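StiE protein (Stigmatella aurantiaca, PDB 6ECX) supplies the O-methyltransferase domain of a modular polyketide synthase, which binds S-adenosylmethionine and probably methylates an oxygen of the carrier-bound polyketide intermediate. Local coordinates at residues 51-56 against 252-257; 74-79 against 285-290; 189-194 against 215-220. All coordinates share one frame; numbering follows the deposited sequence.

Contact 1 (51-56 against 252-257); sequences SWIRTV and EALCKE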
loop_
_atom_site.group_PDB
_atom_site.type_symbol
_atom_site.label_atom_id
_atom_site.label_comp_id
_atom_site.label_asym_id
_atom_site.label_seq_id
_atom_site.Cartn_x
_atom_site.Cartn_y
_atom_site.Cartn_z
ATOM N N SER A 51 2.148 3.808 -21.511
ATOM C CA SER A 51 3.047 4.743 -20.848
ATOM C C SER A 51 2.386 5.155 -19.541
ATOM O O SER A 51 1.441 5.951 -19.539
ATOM C CB SER A 51 3.335 5.950 -21.728
ATOM O OG SER A 51 3.960 6.956 -20.965
ATOM N N TRP A 52 2.869 4.588 -18.437
ATOM C CA TRP A 52 2.393 5.008 -17.126
ATOM C C TRP A 52 2.612 6.504 -16.921
ATOM O O TRP A 52 1.760 7.196 -16.350
ATOM C CB TRP A 52 3.101 4.193 -16.045
ATOM C CG TRP A 52 2.688 4.550 -14.672
ATOM C CD1 TRP A 52 1.586 4.101 -14.004
ATOM C CD2 TRP A 52 3.370 5.438 -13.778
ATOM N NE1 TRP A 52 1.537 4.659 -12.748
ATOM C CE2 TRP A 52 2.620 5.483 -12.585
ATOM C CE3 TRP A 52 4.535 6.206 -13.875
ATOM C CZ2 TRP A 52 3.001 6.263 -11.489
ATOM C CZ3 TRP A 52 4.913 6.983 -12.788
ATOM C CH2 TRP A 52 4.147 7.003 -11.609
ATOM N N ILE A 53 3.733 7.028 -17.417
ATOM C CA ILE A 53 4.048 8.432 -17.182
ATOM C C ILE A 53 3.061 9.334 -17.922
ATOM O O ILE A 53 2.581 10.326 -17.368
ATOM C CB ILE A 53 5.520 8.720 -17.554
ATOM C CG1 ILE A 53 5.999 10.025 -16.916
ATOM C CG2 ILE A 53 5.759 8.732 -19.061
ATOM C CD1 ILE A 53 6.197 9.887 -15.424
ATOM N N ARG A 54 2.702 8.982 -19.161
ATOM C CA ARG A 54 1.756 9.813 -19.903
ATOM C C ARG A 54 0.350 9.684 -19.328
ATOM O O ARG A 54 -0.387 10.674 -19.244
ATOM C CB ARG A 54 1.768 9.447 -21.394
ATOM C CG ARG A 54 3.069 9.763 -22.109
ATOM C CD ARG A 54 3.031 9.426 -23.600
ATOM N NE ARG A 54 4.033 10.210 -24.324
ATOM C CZ ARG A 54 4.404 10.009 -25.587
ATOM N NH1 ARG A 54 3.872 9.030 -26.304
ATOM N NH2 ARG A 54 5.328 10.787 -26.131
ATOM N N THR A 55 -0.032 8.476 -18.914
ATOM C CA THR A 55 -1.371 8.269 -18.374
ATOM C C THR A 55 -1.587 9.074 -17.097
ATOM O O THR A 55 -2.652 9.674 -16.905
ATOM C CB THR A 55 -1.608 6.779 -18.113
ATOM O OG1 THR A 55 -1.628 6.075 -19.361
ATOM C CG2 THR A 55 -2.928 6.568 -17.396
ATOM N N VAL A 56 -0.580 9.115 -16.223
ATOM C CA VAL A 56 -0.735 9.770 -14.931
ATOM C C VAL A 56 -0.802 11.291 -15.053
ATOM O O VAL A 56 -1.369 11.952 -14.175
ATOM C CB VAL A 56 0.405 9.304 -13.998
ATOM C CG1 VAL A 56 0.407 10.067 -12.684
ATOM C CG2 VAL A 56 0.258 7.827 -13.721
ATOM N N GLU A 252 10.777 14.279 -20.828
ATOM C CA GLU A 252 11.116 15.646 -21.209
ATOM C C GLU A 252 9.912 16.368 -21.799
ATOM O O GLU A 252 9.698 17.556 -21.532
ATOM C CB GLU A 252 12.265 15.652 -22.212
ATOM C CG GLU A 252 13.517 14.943 -21.754
ATOM C CD GLU A 252 14.655 15.128 -22.738
ATOM O OE1 GLU A 252 14.734 16.213 -23.352
ATOM O OE2 GLU A 252 15.456 14.186 -22.909
ATOM N N ALA A 253 9.118 15.662 -22.609
ATOM C CA ALA A 253 7.985 16.290 -23.281
ATOM C C ALA A 253 6.953 16.781 -22.275
ATOM O O ALA A 253 6.438 17.898 -22.392
ATOM C CB ALA A 253 7.354 15.312 -24.274
ATOM N N LEU A 254 6.638 15.957 -21.272
ATOM C CA LEU A 254 5.730 16.397 -20.216
ATOM C C LEU A 254 6.377 17.466 -19.341
ATOM O O LEU A 254 5.718 18.436 -18.946
ATOM C CB LEU A 254 5.291 15.201 -19.371
ATOM C CG LEU A 254 4.230 14.293 -19.995
ATOM C CD1 LEU A 254 4.255 12.926 -19.336
ATOM C CD2 LEU A 254 2.844 14.921 -19.880
ATOM N N CYS A 255 7.669 17.310 -19.033
ATOM C CA CYS A 255 8.374 18.293 -18.218
ATOM C C CYS A 255 8.385 19.669 -18.867
ATOM O O CYS A 255 8.625 20.668 -18.180
ATOM C CB CYS A 255 9.808 17.821 -17.956
ATOM S SG CYS A 255 10.712 18.748 -16.694
ATOM N N LYS A 256 8.122 19.743 -20.173
ATOM C CA LYS A 256 8.083 21.031 -20.853
ATOM C C LYS A 256 6.867 21.857 -20.439
ATOM O O LYS A 256 6.904 23.090 -20.522
ATOM C CB LYS A 256 8.102 20.819 -22.365
ATOM C CG LYS A 256 9.347 21.344 -23.056
ATOM C CD LYS A 256 10.454 20.301 -23.142
ATOM C CE LYS A 256 11.543 20.778 -24.105
ATOM N NZ LYS A 256 12.578 19.741 -24.364
ATOM N N GLU A 257 5.790 21.212 -19.996
ATOM C CA GLU A 257 4.598 21.906 -19.495
ATOM C C GLU A 257 4.568 21.926 -17.972
ATOM O O GLU A 257 3.551 21.619 -17.351
ATOM C CB GLU A 257 3.332 21.257 -20.045
ATOM C CG GLU A 257 3.123 21.401 -21.544
ATOM C CD GLU A 257 3.819 20.314 -22.338
ATOM O OE1 GLU A 257 5.054 20.198 -22.224
ATOM O OE2 GLU A 257 3.134 19.568 -23.070
#

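Contact 2 (74-79 against 285-290); sequences RELRRV and YVLFHV. With SAM (S-adenosylmethionine), chain B.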
loop_
_atom_site.group_PDB
_atom_site.type_symbol
_atom_site.label_atom_id
_atom_site.label_comp_id
_atom_site.label_asym_id
_atom_site.label_seq_id
_atom_site.Cartn_x
_atom_site.Cartn_y
_atom_site.Cartn_z
ATOM N N ARG A 74 -6.992 -2.170 -9.673
ATOM C CA ARG A 74 -7.962 -3.088 -9.090
ATOM C C ARG A 74 -7.359 -4.479 -8.901
ATOM O O ARG A 74 -7.643 -5.159 -7.905
ATOM C CB ARG A 74 -9.215 -3.150 -9.963
ATOM C CG ARG A 74 -10.076 -1.906 -9.852
ATOM C CD ARG A 74 -11.442 -2.107 -10.490
ATOM N NE ARG A 74 -11.383 -2.040 -11.946
ATOM C CZ ARG A 74 -11.396 -0.904 -12.638
ATOM N NH1 ARG A 74 -11.460 0.262 -12.005
ATOM N NH2 ARG A 74 -11.340 -0.932 -13.958
ATOM N N GLU A 75 -6.507 -4.905 -9.833
ATOM C CA GLU A 75 -5.863 -6.209 -9.709
ATOM C C GLU A 75 -4.903 -6.255 -8.520
ATOM O O GLU A 75 -4.825 -7.267 -7.813
ATOM C CB GLU A 75 -5.135 -6.541 -11.011
ATOM C CG GLU A 75 -4.241 -7.774 -10.948
ATOM C CD GLU A 75 -5.005 -9.082 -10.795
ATOM O OE1 GLU A 75 -6.257 -9.066 -10.807
ATOM O OE2 GLU A 75 -4.333 -10.132 -10.667
ATOM N N LEU A 76 -4.150 -5.174 -8.290
ATOM C CA LEU A 76 -3.329 -5.100 -7.085
ATOM C C LEU A 76 -4.187 -5.287 -5.838
ATOM O O LEU A 76 -3.843 -6.063 -4.934
ATOM C CB LEU A 76 -2.593 -3.760 -7.039
ATOM C CG LEU A 76 -1.723 -3.529 -5.805
ATOM C CD1 LEU A 76 -0.356 -4.164 -6.003
ATOM C CD2 LEU A 76 -1.577 -2.044 -5.575
ATOM N N ARG A 77 -5.340 -4.609 -5.802
ATOM C CA ARG A 77 -6.261 -4.733 -4.677
ATOM C C ARG A 77 -6.819 -6.153 -4.546
ATOM O O ARG A 77 -6.981 -6.660 -3.429
ATOM C CB ARG A 77 -7.414 -3.747 -4.842
ATOM C CG ARG A 77 -7.319 -2.504 -3.984
ATOM C CD ARG A 77 -6.352 -1.522 -4.571
ATOM N NE ARG A 77 -6.152 -0.358 -3.711
ATOM C CZ ARG A 77 -5.311 0.627 -4.000
ATOM N NH1 ARG A 77 -4.608 0.571 -5.124
ATOM N NH2 ARG A 77 -5.170 1.654 -3.176
ATOM N N ARG A 78 -7.177 -6.782 -5.673
ATOM C CA ARG A 78 -7.706 -8.143 -5.636
ATOM C C ARG A 78 -6.730 -9.074 -4.927
ATOM O O ARG A 78 -7.123 -9.846 -4.049
ATOM C CB ARG A 78 -8.009 -8.645 -7.054
ATOM C CG ARG A 78 -8.786 -9.974 -7.102
ATOM C CD ARG A 78 -9.006 -10.451 -8.543
ATOM N NE ARG A 78 -7.743 -10.831 -9.173
ATOM C CZ ARG A 78 -7.267 -12.073 -9.203
ATOM N NH1 ARG A 78 -7.958 -13.061 -8.649
ATOM N NH2 ARG A 78 -6.099 -12.323 -9.780
ATOM N N VAL A 79 -5.438 -8.948 -5.233
ATOM C CA VAL A 79 -4.438 -9.808 -4.602
ATOM C C VAL A 79 -4.233 -9.427 -3.135
ATOM O O VAL A 79 -4.118 -10.304 -2.265
ATOM C CB VAL A 79 -3.121 -9.768 -5.388
ATOM C CG1 VAL A 79 -2.095 -10.702 -4.746
ATOM C CG2 VAL A 79 -3.365 -10.149 -6.847
ATOM N N TYR A 285 8.395 -5.538 -4.006
ATOM C CA TYR A 285 7.110 -4.946 -3.683
ATOM C C TYR A 285 6.202 -6.086 -3.252
ATOM O O TYR A 285 5.910 -6.987 -4.047
ATOM C CB TYR A 285 6.540 -4.204 -4.882
ATOM C CG TYR A 285 5.321 -3.379 -4.580
ATOM C CD1 TYR A 285 4.056 -3.932 -4.660
ATOM C CD2 TYR A 285 5.427 -2.042 -4.233
ATOM C CE1 TYR A 285 2.932 -3.191 -4.410
ATOM C CE2 TYR A 285 4.296 -1.285 -3.967
ATOM C CZ TYR A 285 3.052 -1.873 -4.064
ATOM O OH TYR A 285 1.921 -1.148 -3.820
ATOM N N VAL A 286 5.786 -6.068 -1.997
ATOM C CA VAL A 286 5.239 -7.263 -1.358
ATOM C C VAL A 286 3.857 -6.950 -0.813
ATOM O O VAL A 286 3.628 -5.871 -0.258
ATOM C CB VAL A 286 6.174 -7.769 -0.240
ATOM C CG1 VAL A 286 5.526 -8.932 0.496
ATOM C CG2 VAL A 286 7.534 -8.183 -0.838
ATOM N N LEU A 287 2.932 -7.894 -0.977
ATOM C CA LEU A 287 1.571 -7.744 -0.486
ATOM C C LEU A 287 1.431 -8.707 0.702
ATOM O O LEU A 287 1.326 -9.926 0.516
ATOM C CB LEU A 287 0.565 -8.032 -1.602
ATOM C CG LEU A 287 0.846 -7.368 -2.963
ATOM C CD1 LEU A 287 -0.181 -7.781 -4.007
ATOM C CD2 LEU A 287 0.889 -5.845 -2.846
ATOM N N PHE A 288 1.448 -8.139 1.913
ATOM C CA PHE A 288 1.483 -8.880 3.166
ATOM C C PHE A 288 0.065 -9.238 3.599
ATOM O O PHE A 288 -0.834 -8.390 3.564
ATOM C CB PHE A 288 2.116 -8.056 4.291
ATOM C CG PHE A 288 3.540 -7.597 4.034
ATOM C CD1 PHE A 288 3.797 -6.479 3.242
ATOM C CD2 PHE A 288 4.607 -8.226 4.660
ATOM C CE1 PHE A 288 5.096 -6.037 3.044
ATOM C CE2 PHE A 288 5.905 -7.793 4.474
ATOM C CZ PHE A 288 6.156 -6.696 3.660
ATOM N N HIS A 289 -0.126 -10.476 4.046
ATOM C CA HIS A 289 -1.322 -10.844 4.801
ATOM C C HIS A 289 -0.877 -11.299 6.187
ATOM O O HIS A 289 -0.156 -12.294 6.313
ATOM C CB HIS A 289 -2.121 -11.944 4.101
ATOM C CG HIS A 289 -3.425 -12.256 4.771
ATOM N ND1 HIS A 289 -3.564 -13.269 5.696
ATOM C CD2 HIS A 289 -4.641 -11.669 4.674
ATOM C CE1 HIS A 289 -4.808 -13.299 6.136
ATOM N NE2 HIS A 289 -5.485 -12.341 5.527
ATOM N N VAL A 290 -1.318 -10.578 7.214
ATOM C CA VAL A 290 -0.830 -10.705 8.581
ATOM C C VAL A 290 -2.031 -10.919 9.498
ATOM O O VAL A 290 -3.100 -10.337 9.276
ATOM C CB VAL A 290 -0.045 -9.433 8.979
ATOM C CG1 VAL A 290 0.429 -9.468 10.432
ATOM C CG2 VAL A 290 1.139 -9.213 7.991
HETATM N N SAM B . -3.328 4.096 0.888
HETATM C CA SAM B . -3.695 5.129 -0.072
HETATM C C SAM B . -3.804 4.550 -1.476
HETATM O O SAM B . -3.357 3.428 -1.696
HETATM O OXT SAM B . -4.334 5.165 -2.407
HETATM C CB SAM B . -2.676 6.255 -0.042
HETATM C CG SAM B . -1.227 5.804 -0.165
HETATM S SD SAM B . -0.137 7.243 -0.324
HETATM C CE SAM B . 1.195 6.553 -1.339
HETATM C "C5'" SAM B . 0.544 7.413 1.345
HETATM C "C4'" SAM B . -0.490 7.912 2.358
HETATM O "O4'" SAM B . -0.048 7.763 3.699
HETATM C "C3'" SAM B . -0.877 9.380 2.222
HETATM O "O3'" SAM B . -2.291 9.418 2.308
HETATM C "C2'" SAM B . -0.293 10.056 3.456
HETATM O "O2'" SAM B . -1.039 11.162 3.925
HETATM C "C1'" SAM B . -0.366 8.914 4.459
HETATM N N9 SAM B . 0.541 9.010 5.619
HETATM C C8 SAM B . 1.909 9.134 5.577
HETATM N N7 SAM B . 2.378 9.150 6.851
HETATM C C5 SAM B . 1.337 9.048 7.707
HETATM C C6 SAM B . 1.250 9.016 9.087
HETATM N N6 SAM B . 2.343 9.100 9.845
HETATM N N1 SAM B . 0.012 8.892 9.698
HETATM C C2 SAM B . -1.130 8.792 8.940
HETATM N N3 SAM B . -1.031 8.822 7.565
HETATM C C4 SAM B . 0.174 8.953 6.949
#

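Contact 3 (189-194 against 215-220); sequences LIMADF and EQWNKL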
loop_
_atom_site.group_PDB
_atom_site.type_symbol
_atom_site.label_atom_id
_atom_site.label_comp_id
_atom_site.label_asym_id
_atom_site.label_seq_id
_atom_site.Cartn_x
_atom_site.Cartn_y
_atom_site.Cartn_z
ATOM N N LEU A 189 -4.288 -7.718 9.164
ATOM C CA LEU A 189 -3.561 -6.544 8.670
ATOM C C LEU A 189 -3.128 -6.873 7.254
ATOM O O LEU A 189 -2.489 -7.908 7.040
ATOM C CB LEU A 189 -2.332 -6.270 9.542
ATOM C CG LEU A 189 -1.278 -5.268 9.045
ATOM C CD1 LEU A 189 -1.886 -3.858 8.966
ATOM C CD2 LEU A 189 -0.069 -5.318 9.960
ATOM N N ILE A 190 -3.520 -6.060 6.273
ATOM C CA ILE A 190 -3.018 -6.254 4.920
ATOM C C ILE A 190 -2.229 -5.004 4.535
ATOM O O ILE A 190 -2.653 -3.877 4.811
ATOM C CB ILE A 190 -4.123 -6.600 3.901
ATOM C CG1 ILE A 190 -5.228 -5.572 3.868
ATOM C CG2 ILE A 190 -4.733 -8.042 4.192
ATOM C CD1 ILE A 190 -6.311 -5.928 2.810
ATOM N N MET A 191 -1.049 -5.214 3.961
ATOM C CA MET A 191 -0.167 -4.108 3.647
ATOM C C MET A 191 0.456 -4.340 2.290
ATOM O O MET A 191 0.696 -5.480 1.888
ATOM C CB MET A 191 0.948 -3.955 4.678
ATOM C CG MET A 191 0.519 -3.321 5.966
ATOM S SD MET A 191 1.905 -3.345 7.099
ATOM C CE MET A 191 3.289 -3.166 5.984
ATOM N N ALA A 192 0.673 -3.243 1.572
ATOM C CA ALA A 192 1.560 -3.222 0.424
ATOM C C ALA A 192 2.753 -2.362 0.811
ATOM O O ALA A 192 2.572 -1.224 1.265
ATOM C CB ALA A 192 0.850 -2.664 -0.816
ATOM N N ASP A 193 3.954 -2.915 0.677
ATOM C CA ASP A 193 5.156 -2.173 1.033
ATOM C C ASP A 193 6.374 -2.892 0.467
ATOM O O ASP A 193 6.264 -3.930 -0.194
ATOM C CB ASP A 193 5.273 -1.968 2.542
ATOM C CG ASP A 193 5.727 -0.558 2.888
ATOM O OD1 ASP A 193 6.742 -0.117 2.328
ATOM O OD2 ASP A 193 5.051 0.117 3.686
ATOM N N PHE A 194 7.538 -2.302 0.711
ATOM C CA PHE A 194 8.794 -2.762 0.141
ATOM C C PHE A 194 9.608 -3.561 1.146
ATOM O O PHE A 194 9.657 -3.226 2.335
ATOM C CB PHE A 194 9.629 -1.583 -0.340
ATOM C CG PHE A 194 9.023 -0.864 -1.488
ATOM C CD1 PHE A 194 9.244 -1.302 -2.787
ATOM C CD2 PHE A 194 8.223 0.245 -1.276
ATOM C CE1 PHE A 194 8.676 -0.640 -3.858
ATOM C CE2 PHE A 194 7.658 0.922 -2.342
ATOM C CZ PHE A 194 7.884 0.481 -3.634
ATOM N N GLU A 215 14.254 -9.154 8.336
ATOM C CA GLU A 215 14.444 -9.248 9.778
ATOM C C GLU A 215 13.856 -8.045 10.491
ATOM O O GLU A 215 13.314 -8.171 11.593
ATOM C CB GLU A 215 15.933 -9.386 10.098
ATOM C CG GLU A 215 16.240 -9.366 11.578
ATOM C CD GLU A 215 17.603 -9.951 11.885
ATOM O OE1 GLU A 215 17.693 -10.829 12.775
ATOM O OE2 GLU A 215 18.577 -9.544 11.219
ATOM N N GLN A 216 13.928 -6.874 9.865
ATOM C CA GLN A 216 13.400 -5.672 10.495
ATOM C C GLN A 216 11.883 -5.684 10.519
ATOM O O GLN A 216 11.279 -5.406 11.560
ATOM C CB GLN A 216 13.935 -4.439 9.782
ATOM C CG GLN A 216 15.356 -4.130 10.180
ATOM C CD GLN A 216 15.913 -2.974 9.386
ATOM O OE1 GLN A 216 15.745 -2.913 8.171
ATOM N NE2 GLN A 216 16.573 -2.045 10.069
ATOM N N TRP A 217 11.243 -6.029 9.393
ATOM C CA TRP A 217 9.793 -6.237 9.404
ATOM C C TRP A 217 9.395 -7.296 10.428
ATOM O O TRP A 217 8.410 -7.132 11.153
ATOM C CB TRP A 217 9.278 -6.669 8.029
ATOM C CG TRP A 217 9.196 -5.580 6.973
ATOM C CD1 TRP A 217 9.886 -5.531 5.797
ATOM C CD2 TRP A 217 8.362 -4.412 6.992
ATOM N NE1 TRP A 217 9.541 -4.405 5.082
ATOM C CE2 TRP A 217 8.615 -3.697 5.795
ATOM C CE3 TRP A 217 7.439 -3.892 7.904
ATOM C CZ2 TRP A 217 7.974 -2.493 5.489
ATOM C CZ3 TRP A 217 6.797 -2.692 7.597
ATOM C CH2 TRP A 217 7.071 -2.008 6.398
ATOM N N ASN A 218 10.124 -8.416 10.454
ATOM C CA ASN A 218 9.842 -9.490 11.402
ATOM C C ASN A 218 9.877 -8.984 12.845
ATOM O O ASN A 218 8.992 -9.303 13.644
ATOM C CB ASN A 218 10.843 -10.639 11.199
ATOM C CG ASN A 218 10.412 -11.906 11.922
ATOM O OD1 ASN A 218 9.412 -11.881 12.627
ATOM N ND2 ASN A 218 11.150 -13.006 11.741
ATOM N N LYS A 219 10.884 -8.182 13.199
ATOM C CA LYS A 219 10.946 -7.666 14.563
ATOM C C LYS A 219 9.715 -6.824 14.885
ATOM O O LYS A 219 9.136 -6.943 15.974
ATOM C CB LYS A 219 12.235 -6.857 14.741
ATOM C CG LYS A 219 12.622 -6.601 16.193
ATOM C CD LYS A 219 14.047 -6.062 16.275
ATOM C CE LYS A 219 14.430 -5.706 17.701
ATOM N NZ LYS A 219 14.316 -6.885 18.607
ATOM N N LEU A 220 9.280 -5.993 13.931
ATOM C CA LEU A 220 8.084 -5.182 14.137
ATOM C C LEU A 220 6.855 -6.049 14.346
ATOM O O LEU A 220 6.032 -5.770 15.228
ATOM C CB LEU A 220 7.854 -4.254 12.944
ATOM C CG LEU A 220 8.842 -3.090 12.811
ATOM C CD1 LEU A 220 8.640 -2.411 11.470
ATOM C CD2 LEU A 220 8.629 -2.116 13.952
#

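Contact 1 (51-56 against 252-257)
L254 reaches from helix 247-255 to the start of helix 52-57 and touches it with one methyl, CD1. That methyl lies 3.7 Å from I53 O and 4.0 Å from R54 CA, so it rests mostly on backbone, and a leucine suits the place because its branch ends in a small apolar methyl. With CG anti to its carbonyl carbon (chi1 -77°), L254 extends toward the other helix, and the side chains of L254 and I53 pass alongside each other, pointing opposite ways. I53 answers with CG1, at 4.2 Å from L254 CD1, and is buried further against Y247, Q250 and F268. R54 is an exposed residue whose CA and CG stem line L254 CD1, which suits a long chain with a charged end. S51 fixes the helix start: S51 OG accepts from R54 N at 3.0 Å, and the same hydroxyl is hydrogen-bonded to Q250 of the partner helix. At S51 O, T55 N and T55 OG1 arrive from opposite faces of the carbonyl plane, the hydroxyl at 3.1 Å. The arrangement is a small peripheral helix-helix packing, away from the cofactor site, at the N-terminal end of a helix capped by a serine.

Contact 2 (74-79 against 285-290)
Helix 74-79 and strand 285-290 run in broadly the same direction, their axes 38° apart and 9.9 Å at closest approach, with V79 and L287 the nearest pair along the backbones. The filling is apolar. L287 spreads its two methyls between two helix residues one turn apart: L287 CD1 presses on V79 CG1 at 3.6 Å, the two side chains meeting at about a right angle, while L287 CD2 lies 3.8 Å from L76 CD1. The same L76 methyl also approaches the Y285 ring obliquely, at 3.8 Å from CE1. L76 can serve both strand residues because its CG stands anti to the backbone N (chi1 178°), leaning its branch toward the sheet. Y285 adds a polar tip to its apolar ring, and its OH is hydrogen-bonded to E164. R78 and E75, about one turn apart on the helix, form a salt bridge through two nitrogens, R78 NE to E75 OE1 at 2.8 Å and R78 NH2 to E75 OE2 at 3.0 Å. R77 points its CB away from the sheet, and a bend at chi2 (78°) carries its guanidinium to S-adenosylmethionine, where R77 NH2 lies 2.9 Å from the carboxylate atom O, near the guanidinium plane. D102 forms a salt bridge with that nitrogen, and the R77 side chain makes a cation-pi contact with F37. The greasy seam thus seats the helix on the sheet, while the arginine, shared between D102 and the cofactor, probably offsets part of the negative charge of both carboxylates.

Contact 3 (189-194 against 215-220)
D193 OD1 accepts two hydrogen bonds, from F194 N at 2.8 Å through its anti lone pair and from the hydroxyl of Y16, while D193 OD2 takes the backbone N-H of G167. Three donors thus hold this buried carboxylate. The W217 side chain crosses that of D193 roughly at a right angle, the ring and carboxylate planes 55° apart, with W217 CZ2 3.9 Å from D193 CG. The indole reaches over from helix 214-222 and sends its one N-H back to the strand: W217 NE1 donates to F194 O at 3.0 Å, with an angle of 150° at the hydrogen. The acceptor lies close to the ring plane, though the donor is tilted 26° from the carbonyl plane. Tryptophan suits the place because it combines this directed N-H with a broad apolar six-membered ring. Against that ring comes M191, whose CE meets W217 CZ3 at 3.9 Å; a bend at chi3 turns the flexible thioether's methyl toward the indole. F194 contributes its carbonyl here, and its ring instead meets Y285 edge-to-face. One indole thus joins helix to sheet both by a polar bond and by packing, beside a buried carboxylate whose oxygens are satisfied by three donors.

Overall arrangement
From the N terminus, the chain first lays down 51-56, then helix 64-80, which holds 74-79, before entering the Rossmann-like sheet of the methyltransferase. Strand 187-196 leads to helix 214-222, and contact 3 closes this short loop inside the much longer loops closed by contacts 1 and 2. The chain next reaches 252-257, completing contact 1, and finally strand 283-292, completing contact 2; these two loops therefore cross. Contacts 2 and 3 share the sheet through neighbouring antiparallel strands, with centres 13 Å apart, helix 64-80 packing near the cofactor. Contact 1 stands about 27 Å from contact 2, centre to centre, and ties together two peripheral helices.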